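Local atomic coordinates of Dye type peroxidase A (Streptomyces lividans 1326, PDB entry 6GZW), a protein that is a haem-containing dye-decolourising peroxidase and probably oxidises dyes and other substrates at the expense of hydrogen peroxide. Residues 13-18 / 56-61; 48-53 / 124-129; 82-87 / 128-133. One frame throughout, in Å; residues are numbered along the deposited sequence.

All three contacts belong to the N-terminal half of the Dyp-type peroxidase, a ferredoxin-like unit in which helices pack against an antiparallel sheet. Helix 43-61 serves contacts 1 and 2: its last turns take up the loop 13-18, and an earlier stretch lies over strand 126-132. That strand, shared by contacts 2 and 3, pairs with strand 83-89 in contact 3. Centre to centre, contact 1 is about 14 Å from contact 2 and about 10 Å from contact 3. Along the chain contacts 1 and 2 cross, whereas contact 1 closes before contact 3 opens. Loop and sheet thus pack on the same helix, and contacts 1 and 3 touch where Met61 and Ala57 meet Leu82 and Val84.

Contact 1. Residues 13-18 / 56-61; sequences MFHGKH and TARRLM
The loop between helix 6-9 and strand 29-37 packs against the C-terminal turns of helix 43-61, with Phe14 as the residue that enters the groove formed by Ala57, Arg58 and Met61. The Phe14 side chain crosses that of Arg58 at about a right angle: Arg58 CA sits over one face of the ring, and Phe14 CD2 comes within 3.6 Å of Arg58 CB. Phe14 CE1 also touches Ala57 CB at 3.8 Å. Phe14 takes this place because its CG is anti to the backbone N (chi1 171°), which swings the ring in toward the helix.

Met61 approaches from the next turn. Its SD stands 5.2 Å from the centroid of the Phe14 ring in an oblique Met-aromatic contact, and the bend at chi3 (57°) brings the methyl CE to 3.5 Å from Met13 O. His15 adds a lighter touch, its CE1 lying 3.8 Å from Arg58 CG, while Phe14 CD2 sits over the imidazole face. With an alanine in place of the phenylalanine, a gap is likely to open between loop and helix, leaving Ala57 CB, Arg58 CB and the Met61 sulfur without their aromatic partner. Beyond the aliphatic part of Arg58, the guanidinium turns away to a salt bridge with Asp55. The joint therefore rests on dispersion and sulfur-aromatic contact, the arginine lending its methylenes to the loop and its charge to its own helix.

Contact 2. Residues 48-53 / 124-129; sequences ALLRRW and GDLWVQ
Leu49 opens the contact, reaching from helix 43-61 to Leu126 tip to tip, with Leu49 CD2 3.8 Å from Leu126 CD1. This is helix-on-sheet packing in the ferredoxin-like fold of the N-terminal half: the axis of helix segment 48-53 runs nearly parallel to that of strand 126-129, at 4°, with 12.2 Å between them. The first torsion of Leu49 sends CG toward the strand, on the far side from its backbone N, and a chi2 of 60° then parts the two methyls: CD2 goes to Leu126, whereas CD1 lies over one face of the Trp53 ring.

Leu50, next along, meets the other branch of the same Leu126 more loosely, its CD2 4.4 Å from Leu126 CD2; beyond it Phe88 of the adjoining strand also touches both leucines. One turn after Leu49 comes Trp53. The far end of this indole slants across Leu126 and Val128, so that Trp53 CH2 is 3.9 Å from Leu126 CD1. Its pyrrole end is held elsewhere, by a hydrogen bond from NE1 to Ile145 O on helix 135-149. With Leu49 CD1 on one face, the indole takes Val128 on the opposite one, in a CH-pi contact: Val128 CG2 stands 4.1 Å from the centroid of the six-membered ring, 18° off its normal.

Contact 3. Residues 82-87 / 128-133; sequences LTVTFG and VQIGAD
Gln129 O is gripped twice within this contact: Thr85 N donates to it at 3.0 Å, and a water donates to it at 2.8 Å. The same water gives its other hydrogen to Thr85 OG1 and is also hydrogen-bonded to Thr83 OG1, bridging both hydroxyls to the neighbouring strand. With OG1 anti to the carbonyl carbon (chi1 -45°), the Thr85 hydroxyl sits where the water and Pro20 O both reach it; that of Thr83 bonds to Gln27.

Strands 83-89 and 126-132 are antiparallel neighbours in the N-terminal, ferredoxin-like part of the sheet, and strand 83-89 adjoins strand 350-360 of the C-terminal part. Thr85 and Gln129 form one hydrogen-bonded pair, closed by Gln129 N to Thr85 O, and Thr83 and Gly131 form the other, where Thr83 N reaches Gly131 O at 2.8 Å with an N-H...O angle of 161°. Between them Val84 faces Ile130 in a non-hydrogen-bonded pair.

The face bearing Val84, Phe86, Val128 and Ile130 is apolar and turns to the helices. There Val84 CG1 meets Val128 CG1 at 3.6 Å, and Phe86 lies alongside Val128, CD1 to CG2, at 3.9 Å. Leu82 runs side by side with Ile130, Leu82 CD1 lying 3.9 Å from Ile130 CG2.

Contact 1. Residues 13-18 / 56-61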
loop_
_atom_site.group_PDB
_atom_site.type_symbol
_atom_site.label_atom_id
_atom_site.label_comp_id
_atom_site.label_asym_id
_atom_site.label_seq_id
_atom_site.Cartn_x
_atom_site.Cartn_y
_atom_site.Cartn_z
ATOM N N MET A 13 -20.592 8.181 -5.995
ATOM C CA MET A 13 -21.096 9.469 -6.443
ATOM C C MET A 13 -20.302 10.618 -5.850
ATOM O O MET A 13 -20.042 10.652 -4.643
ATOM C CB MET A 13 -22.571 9.629 -6.082
ATOM C CG MET A 13 -23.503 8.746 -6.899
ATOM S SD MET A 13 -25.249 9.109 -6.551
ATOM C CE MET A 13 -25.456 10.750 -7.251
ATOM N N PHE A 14 -19.943 11.581 -6.703
ATOM C CA PHE A 14 -19.283 12.793 -6.281
ATOM C C PHE A 14 -20.320 13.823 -5.859
ATOM O O PHE A 14 -20.233 14.409 -4.771
ATOM C CB PHE A 14 -18.420 13.390 -7.424
ATOM C CG PHE A 14 -17.888 14.752 -7.122
ATOM C CD1 PHE A 14 -16.995 14.957 -6.071
ATOM C CD2 PHE A 14 -18.301 15.875 -7.878
ATOM C CE1 PHE A 14 -16.523 16.231 -5.768
ATOM C CE2 PHE A 14 -17.818 17.142 -7.577
ATOM C CZ PHE A 14 -16.935 17.326 -6.531
ATOM N N HIS A 15 -21.284 14.076 -6.752
ATOM C CA HIS A 15 -22.315 15.076 -6.461
ATOM C C HIS A 15 -23.334 14.498 -5.474
ATOM O O HIS A 15 -23.727 13.341 -5.593
ATOM C CB HIS A 15 -23.041 15.543 -7.727
ATOM C CG HIS A 15 -22.211 16.397 -8.626
ATOM N ND1 HIS A 15 -21.954 16.057 -9.937
ATOM C CD2 HIS A 15 -21.597 17.586 -8.421
ATOM C CE1 HIS A 15 -21.207 16.991 -10.494
ATOM N NE2 HIS A 15 -20.983 17.934 -9.600
ATOM N N GLY A 16 -23.764 15.326 -4.526
ATOM C CA GLY A 16 -24.748 14.916 -3.510
ATOM C C GLY A 16 -24.852 15.877 -2.326
ATOM O O GLY A 16 -24.120 16.856 -2.210
ATOM N N LYS A 17 -25.801 15.593 -1.440
ATOM C CA LYS A 17 -25.984 16.394 -0.234
ATOM C C LYS A 17 -24.722 16.361 0.658
ATOM O O LYS A 17 -24.300 17.392 1.179
ATOM C CB LYS A 17 -27.217 15.889 0.523
ATOM C CG LYS A 17 -27.536 16.607 1.819
ATOM C CD LYS A 17 -28.716 15.899 2.480
ATOM C CE LYS A 17 -29.309 16.682 3.634
ATOM N NZ LYS A 17 -30.556 16.002 4.123
ATOM N N HIS A 18 -24.137 15.176 0.814
ATOM C CA HIS A 18 -22.913 14.965 1.595
ATOM C C HIS A 18 -21.756 14.648 0.653
ATOM O O HIS A 18 -21.970 14.082 -0.415
ATOM C CB HIS A 18 -23.101 13.789 2.564
ATOM C CG HIS A 18 -24.315 13.917 3.430
ATOM N ND1 HIS A 18 -24.508 14.991 4.275
ATOM C CD2 HIS A 18 -25.416 13.140 3.549
ATOM C CE1 HIS A 18 -25.668 14.851 4.898
ATOM N NE2 HIS A 18 -26.242 13.744 4.468
ATOM N N THR A 56 -11.405 17.878 -10.829
ATOM C CA THR A 56 -10.553 16.684 -10.849
ATOM C C THR A 56 -11.266 15.523 -10.139
ATOM O O THR A 56 -11.335 14.435 -10.683
ATOM C CB THR A 56 -9.169 17.001 -10.236
ATOM O OG1 THR A 56 -8.532 17.958 -11.084
ATOM C CG2 THR A 56 -8.263 15.753 -10.078
ATOM N N ALA A 57 -11.799 15.764 -8.952
ATOM C CA ALA A 57 -12.509 14.714 -8.250
ATOM C C ALA A 57 -13.692 14.163 -9.062
ATOM O O ALA A 57 -13.868 12.954 -9.173
ATOM C CB ALA A 57 -13.004 15.209 -6.907
ATOM N N ARG A 58 -14.513 15.068 -9.618
ATOM C CA ARG A 58 -15.666 14.686 -10.418
ATOM C C ARG A 58 -15.272 13.773 -11.568
ATOM O O ARG A 58 -15.834 12.689 -11.747
ATOM C CB ARG A 58 -16.395 15.929 -10.937
ATOM C CG ARG A 58 -17.791 15.672 -11.505
ATOM C CD ARG A 58 -17.834 15.507 -13.010
ATOM N NE ARG A 58 -17.154 16.598 -13.713
ATOM C CZ ARG A 58 -16.782 16.555 -14.986
ATOM N NH1 ARG A 58 -17.035 15.481 -15.739
ATOM N NH2 ARG A 58 -16.120 17.577 -15.493
ATOM N N ARG A 59 -14.257 14.174 -12.345
ATOM C CA ARG A 59 -13.836 13.349 -13.469
ATOM C C ARG A 59 -13.308 12.015 -13.017
ATOM O O ARG A 59 -13.717 10.954 -13.537
ATOM C CB ARG A 59 -12.738 14.043 -14.279
ATOM C CG ARG A 59 -13.168 15.298 -15.040
ATOM C CD ARG A 59 -11.978 16.132 -15.549
ATOM N NE ARG A 59 -12.417 17.453 -16.004
ATOM C CZ ARG A 59 -12.984 17.715 -17.190
ATOM N NH1 ARG A 59 -13.146 16.782 -18.126
ATOM N NH2 ARG A 59 -13.404 18.954 -17.439
ATOM N N LEU A 60 -12.370 12.057 -12.068
ATOM C CA LEU A 60 -11.684 10.825 -11.679
ATOM C C LEU A 60 -12.622 9.829 -11.002
ATOM O O LEU A 60 -12.519 8.628 -11.235
ATOM C CB LEU A 60 -10.472 11.134 -10.802
ATOM C CG LEU A 60 -9.173 11.357 -11.586
ATOM C CD1 LEU A 60 -9.267 12.400 -12.697
ATOM C CD2 LEU A 60 -8.095 11.734 -10.602
ATOM N N MET A 61 -13.561 10.331 -10.199
ATOM C CA MET A 61 -14.545 9.432 -9.556
ATOM C C MET A 61 -15.480 8.753 -10.567
ATOM O O MET A 61 -16.030 7.689 -10.305
ATOM C CB MET A 61 -15.350 10.155 -8.471
ATOM C CG MET A 61 -14.538 10.463 -7.228
ATOM S SD MET A 61 -15.506 11.278 -5.961
ATOM C CE MET A 61 -16.795 10.048 -5.759
#

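Contact 2. Residues 48-53 / 124-129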
loop_
_atom_site.group_PDB
_atom_site.type_symbol
_atom_site.label_atom_id
_atom_site.label_comp_id
_atom_site.label_asym_id
_atom_site.label_seq_id
_atom_site.Cartn_x
_atom_site.Cartn_y
_atom_site.Cartn_z
ATOM N N ALA A 48 -10.216 29.231 -6.288
ATOM C CA ALA A 48 -9.782 28.631 -7.545
ATOM C C ALA A 48 -9.226 27.198 -7.370
ATOM O O ALA A 48 -9.461 26.339 -8.213
ATOM C CB ALA A 48 -8.750 29.516 -8.233
ATOM N N LEU A 49 -8.527 26.953 -6.260
ATOM C CA LEU A 49 -7.979 25.632 -5.971
ATOM C C LEU A 49 -9.086 24.602 -5.719
ATOM O O LEU A 49 -9.050 23.511 -6.266
ATOM C CB LEU A 49 -7.022 25.700 -4.778
ATOM C CG LEU A 49 -6.509 24.358 -4.228
ATOM C CD1 LEU A 49 -5.751 23.609 -5.306
ATOM C CD2 LEU A 49 -5.566 24.614 -3.085
ATOM N N LEU A 50 -10.076 24.966 -4.911
ATOM C CA LEU A 50 -11.193 24.063 -4.663
ATOM C C LEU A 50 -12.012 23.822 -5.943
ATOM O O LEU A 50 -12.522 22.731 -6.139
ATOM C CB LEU A 50 -12.086 24.548 -3.509
ATOM C CG LEU A 50 -11.746 24.073 -2.090
ATOM C CD1 LEU A 50 -12.024 22.583 -1.914
ATOM C CD2 LEU A 50 -10.309 24.415 -1.720
ATOM N N ARG A 51 -12.132 24.823 -6.821
ATOM C CA ARG A 51 -12.717 24.584 -8.154
ATOM C C ARG A 51 -11.953 23.527 -8.956
ATOM O O ARG A 51 -12.554 22.584 -9.501
ATOM C CB ARG A 51 -12.831 25.883 -8.998
ATOM C CG ARG A 51 -14.135 26.621 -8.802
ATOM C CD ARG A 51 -14.396 27.753 -9.818
ATOM N NE ARG A 51 -13.393 28.846 -9.826
ATOM C CZ ARG A 51 -13.181 29.779 -8.876
ATOM N NH1 ARG A 51 -13.874 29.811 -7.738
ATOM N NH2 ARG A 51 -12.233 30.705 -9.065
ATOM N N ARG A 52 -10.629 23.685 -9.043
ATOM C CA ARG A 52 -9.778 22.730 -9.747
ATOM C C ARG A 52 -9.953 21.351 -9.122
ATOM O O ARG A 52 -10.202 20.366 -9.815
ATOM C CB ARG A 52 -8.285 23.100 -9.682
ATOM C CG ARG A 52 -7.855 24.173 -10.640
ATOM C CD ARG A 52 -6.345 24.254 -10.807
ATOM N NE ARG A 52 -5.542 24.540 -9.602
ATOM C CZ ARG A 52 -5.422 25.727 -8.998
ATOM N NH1 ARG A 52 -6.116 26.812 -9.408
ATOM N NH2 ARG A 52 -4.601 25.843 -7.973
ATOM N N TRP A 53 -9.798 21.307 -7.809
ATOM C CA TRP A 53 -9.827 20.036 -7.104
ATOM C C TRP A 53 -11.169 19.339 -7.291
ATOM O O TRP A 53 -11.209 18.136 -7.499
ATOM C CB TRP A 53 -9.579 20.223 -5.600
ATOM C CG TRP A 53 -8.161 20.247 -5.184
ATOM C CD1 TRP A 53 -7.054 19.904 -5.926
ATOM C CD2 TRP A 53 -7.683 20.544 -3.879
ATOM N NE1 TRP A 53 -5.919 20.019 -5.158
ATOM C CE2 TRP A 53 -6.269 20.403 -3.900
ATOM C CE3 TRP A 53 -8.295 20.956 -2.697
ATOM C CZ2 TRP A 53 -5.485 20.632 -2.781
ATOM C CZ3 TRP A 53 -7.508 21.189 -1.593
ATOM C CH2 TRP A 53 -6.128 20.995 -1.631
ATOM N N GLY A 124 -2.796 21.540 9.429
ATOM C CA GLY A 124 -2.721 21.970 8.031
ATOM C C GLY A 124 -3.884 22.843 7.663
ATOM O O GLY A 124 -4.950 22.753 8.262
ATOM N N ASP A 125 -3.681 23.690 6.648
ATOM C CA ASP A 125 -4.787 24.520 6.155
ATOM C C ASP A 125 -5.886 23.713 5.490
ATOM O O ASP A 125 -7.087 24.030 5.674
ATOM C CB ASP A 125 -4.289 25.574 5.156
ATOM C CG ASP A 125 -3.329 26.621 5.776
ATOM O OD1 ASP A 125 -3.414 26.920 7.009
ATOM O OD2 ASP A 125 -2.466 27.133 4.993
ATOM N N LEU A 126 -5.498 22.691 4.706
ATOM C CA LEU A 126 -6.422 21.938 3.866
ATOM C C LEU A 126 -6.142 20.453 3.989
ATOM O O LEU A 126 -4.974 20.059 4.073
ATOM C CB LEU A 126 -6.269 22.332 2.401
ATOM C CG LEU A 126 -6.697 23.755 2.043
ATOM C CD1 LEU A 126 -6.136 24.134 0.690
ATOM C CD2 LEU A 126 -8.219 23.888 2.078
ATOM N N TRP A 127 -7.187 19.643 3.948
ATOM C CA TRP A 127 -7.026 18.179 4.000
ATOM C C TRP A 127 -7.753 17.544 2.842
ATOM O O TRP A 127 -8.842 17.965 2.484
ATOM C CB TRP A 127 -7.606 17.697 5.320
ATOM C CG TRP A 127 -7.608 16.218 5.581
ATOM C CD1 TRP A 127 -6.536 15.416 5.934
ATOM C CD2 TRP A 127 -8.755 15.364 5.546
ATOM N NE1 TRP A 127 -6.974 14.137 6.140
ATOM C CE2 TRP A 127 -8.325 14.070 5.913
ATOM C CE3 TRP A 127 -10.120 15.576 5.275
ATOM C CZ2 TRP A 127 -9.214 12.977 6.001
ATOM C CZ3 TRP A 127 -11.008 14.482 5.341
ATOM C CH2 TRP A 127 -10.555 13.207 5.724
ATOM N N VAL A 128 -7.133 16.526 2.222
ATOM C CA VAL A 128 -7.815 15.718 1.229
ATOM C C VAL A 128 -7.670 14.254 1.589
ATOM O O VAL A 128 -6.558 13.808 1.942
ATOM C CB VAL A 128 -7.235 15.937 -0.195
ATOM C CG1 VAL A 128 -8.105 15.215 -1.216
ATOM C CG2 VAL A 128 -7.136 17.420 -0.495
ATOM N N GLN A 129 -8.786 13.520 1.497
ATOM C CA GLN A 129 -8.798 12.069 1.673
ATOM C C GLN A 129 -9.094 11.409 0.344
ATOM O O GLN A 129 -10.128 11.658 -0.286
ATOM C CB GLN A 129 -9.863 11.668 2.697
ATOM C CG GLN A 129 -10.063 10.158 2.878
ATOM C CD GLN A 129 -11.230 9.865 3.787
ATOM O OE1 GLN A 129 -12.394 10.134 3.432
ATOM N NE2 GLN A 129 -10.944 9.336 4.958
#

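Contact 3. Residues 82-87 / 128-133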
loop_
_atom_site.group_PDB
_atom_site.type_symbol
_atom_site.label_atom_id
_atom_site.label_comp_id
_atom_site.label_asym_id
_atom_site.label_seq_id
_atom_site.Cartn_x
_atom_site.Cartn_y
_atom_site.Cartn_z
ATOM N N LEU A 82 -13.435 4.930 -6.312
ATOM C CA LEU A 82 -12.632 6.090 -5.933
ATOM C C LEU A 82 -13.519 7.122 -5.253
ATOM O O LEU A 82 -14.602 7.416 -5.774
ATOM C CB LEU A 82 -11.956 6.753 -7.144
ATOM C CG LEU A 82 -11.188 8.046 -6.809
ATOM C CD1 LEU A 82 -9.927 7.832 -5.966
ATOM C CD2 LEU A 82 -10.820 8.780 -8.087
ATOM N N THR A 83 -13.048 7.674 -4.130
ATOM C CA THR A 83 -13.624 8.867 -3.533
ATOM C C THR A 83 -12.545 9.855 -3.184
ATOM O O THR A 83 -11.413 9.489 -2.859
ATOM C CB THR A 83 -14.494 8.620 -2.272
ATOM O OG1 THR A 83 -13.684 8.088 -1.199
ATOM C CG2 THR A 83 -15.600 7.644 -2.572
ATOM N N VAL A 84 -12.903 11.126 -3.281
ATOM C CA VAL A 84 -12.074 12.256 -2.883
ATOM C C VAL A 84 -12.931 13.167 -2.002
ATOM O O VAL A 84 -14.040 13.528 -2.394
ATOM C CB VAL A 84 -11.558 13.057 -4.103
ATOM C CG1 VAL A 84 -10.497 14.056 -3.653
ATOM C CG2 VAL A 84 -10.989 12.114 -5.141
ATOM N N THR A 85 -12.398 13.524 -0.843
ATOM C CA THR A 85 -13.081 14.329 0.167
ATOM C C THR A 85 -12.186 15.461 0.635
ATOM O O THR A 85 -10.979 15.260 0.823
ATOM C CB THR A 85 -13.331 13.455 1.413
ATOM O OG1 THR A 85 -13.830 12.184 1.005
ATOM C CG2 THR A 85 -14.265 14.133 2.355
ATOM N N PHE A 86 -12.769 16.639 0.858
ATOM C CA PHE A 86 -12.022 17.852 1.152
ATOM C C PHE A 86 -12.413 18.481 2.485
ATOM O O PHE A 86 -13.625 18.619 2.767
ATOM C CB PHE A 86 -12.282 18.889 0.047
ATOM C CG PHE A 86 -11.972 18.399 -1.360
ATOM C CD1 PHE A 86 -10.651 18.374 -1.836
ATOM C CD2 PHE A 86 -12.981 17.906 -2.191
ATOM C CE1 PHE A 86 -10.360 17.918 -3.092
ATOM C CE2 PHE A 86 -12.687 17.429 -3.471
ATOM C CZ PHE A 86 -11.364 17.436 -3.919
ATOM N N GLY A 87 -11.422 18.964 3.248
ATOM C CA GLY A 87 -11.682 19.704 4.490
ATOM C C GLY A 87 -10.778 20.906 4.691
ATOM O O GLY A 87 -9.757 21.050 4.009
ATOM N N VAL A 128 -7.133 16.526 2.222
ATOM C CA VAL A 128 -7.815 15.718 1.229
ATOM C C VAL A 128 -7.670 14.254 1.589
ATOM O O VAL A 128 -6.558 13.808 1.942
ATOM C CB VAL A 128 -7.235 15.937 -0.195
ATOM C CG1 VAL A 128 -8.105 15.215 -1.216
ATOM C CG2 VAL A 128 -7.136 17.420 -0.495
ATOM N N GLN A 129 -8.786 13.520 1.497
ATOM C CA GLN A 129 -8.798 12.069 1.673
ATOM C C GLN A 129 -9.094 11.409 0.344
ATOM O O GLN A 129 -10.128 11.658 -0.286
ATOM C CB GLN A 129 -9.863 11.668 2.697
ATOM C CG GLN A 129 -10.063 10.158 2.878
ATOM C CD GLN A 129 -11.230 9.865 3.787
ATOM O OE1 GLN A 129 -12.394 10.134 3.432
ATOM N NE2 GLN A 129 -10.944 9.336 4.958
ATOM N N ILE A 130 -8.186 10.530 -0.081
ATOM C CA ILE A 130 -8.368 9.775 -1.298
ATOM C C ILE A 130 -8.426 8.295 -0.942
ATOM O O ILE A 130 -7.578 7.813 -0.192
ATOM C CB ILE A 130 -7.205 10.039 -2.260
ATOM C CG1 ILE A 130 -7.301 11.503 -2.691
ATOM C CG2 ILE A 130 -7.257 9.092 -3.468
ATOM C CD1 ILE A 130 -6.065 12.025 -3.299
ATOM N N GLY A 131 -9.414 7.590 -1.477
ATOM C CA GLY A 131 -9.520 6.150 -1.352
ATOM C C GLY A 131 -10.087 5.461 -2.568
ATOM O O GLY A 131 -10.866 6.054 -3.318
ATOM N N ALA A 132 -9.637 4.231 -2.801
ATOM C CA ALA A 132 -10.125 3.394 -3.873
ATOM C C ALA A 132 -9.727 1.966 -3.622
ATOM O O ALA A 132 -8.868 1.690 -2.770
ATOM C CB ALA A 132 -9.567 3.868 -5.232
ATOM N N ASP A 133 -10.308 1.061 -4.380
ATOM C CA ASP A 133 -9.948 -0.357 -4.270
ATOM C C ASP A 133 -8.829 -0.805 -5.206
ATOM O O ASP A 133 -8.440 -1.974 -5.150
ATOM C CB ASP A 133 -11.208 -1.190 -4.485
ATOM C CG ASP A 133 -12.153 -1.135 -3.295
ATOM O OD1 ASP A 133 -11.681 -1.193 -2.122
ATOM O OD2 ASP A 133 -13.374 -1.070 -3.523
HETATM O O HOH W 1 -12.459 10.105 0.078
#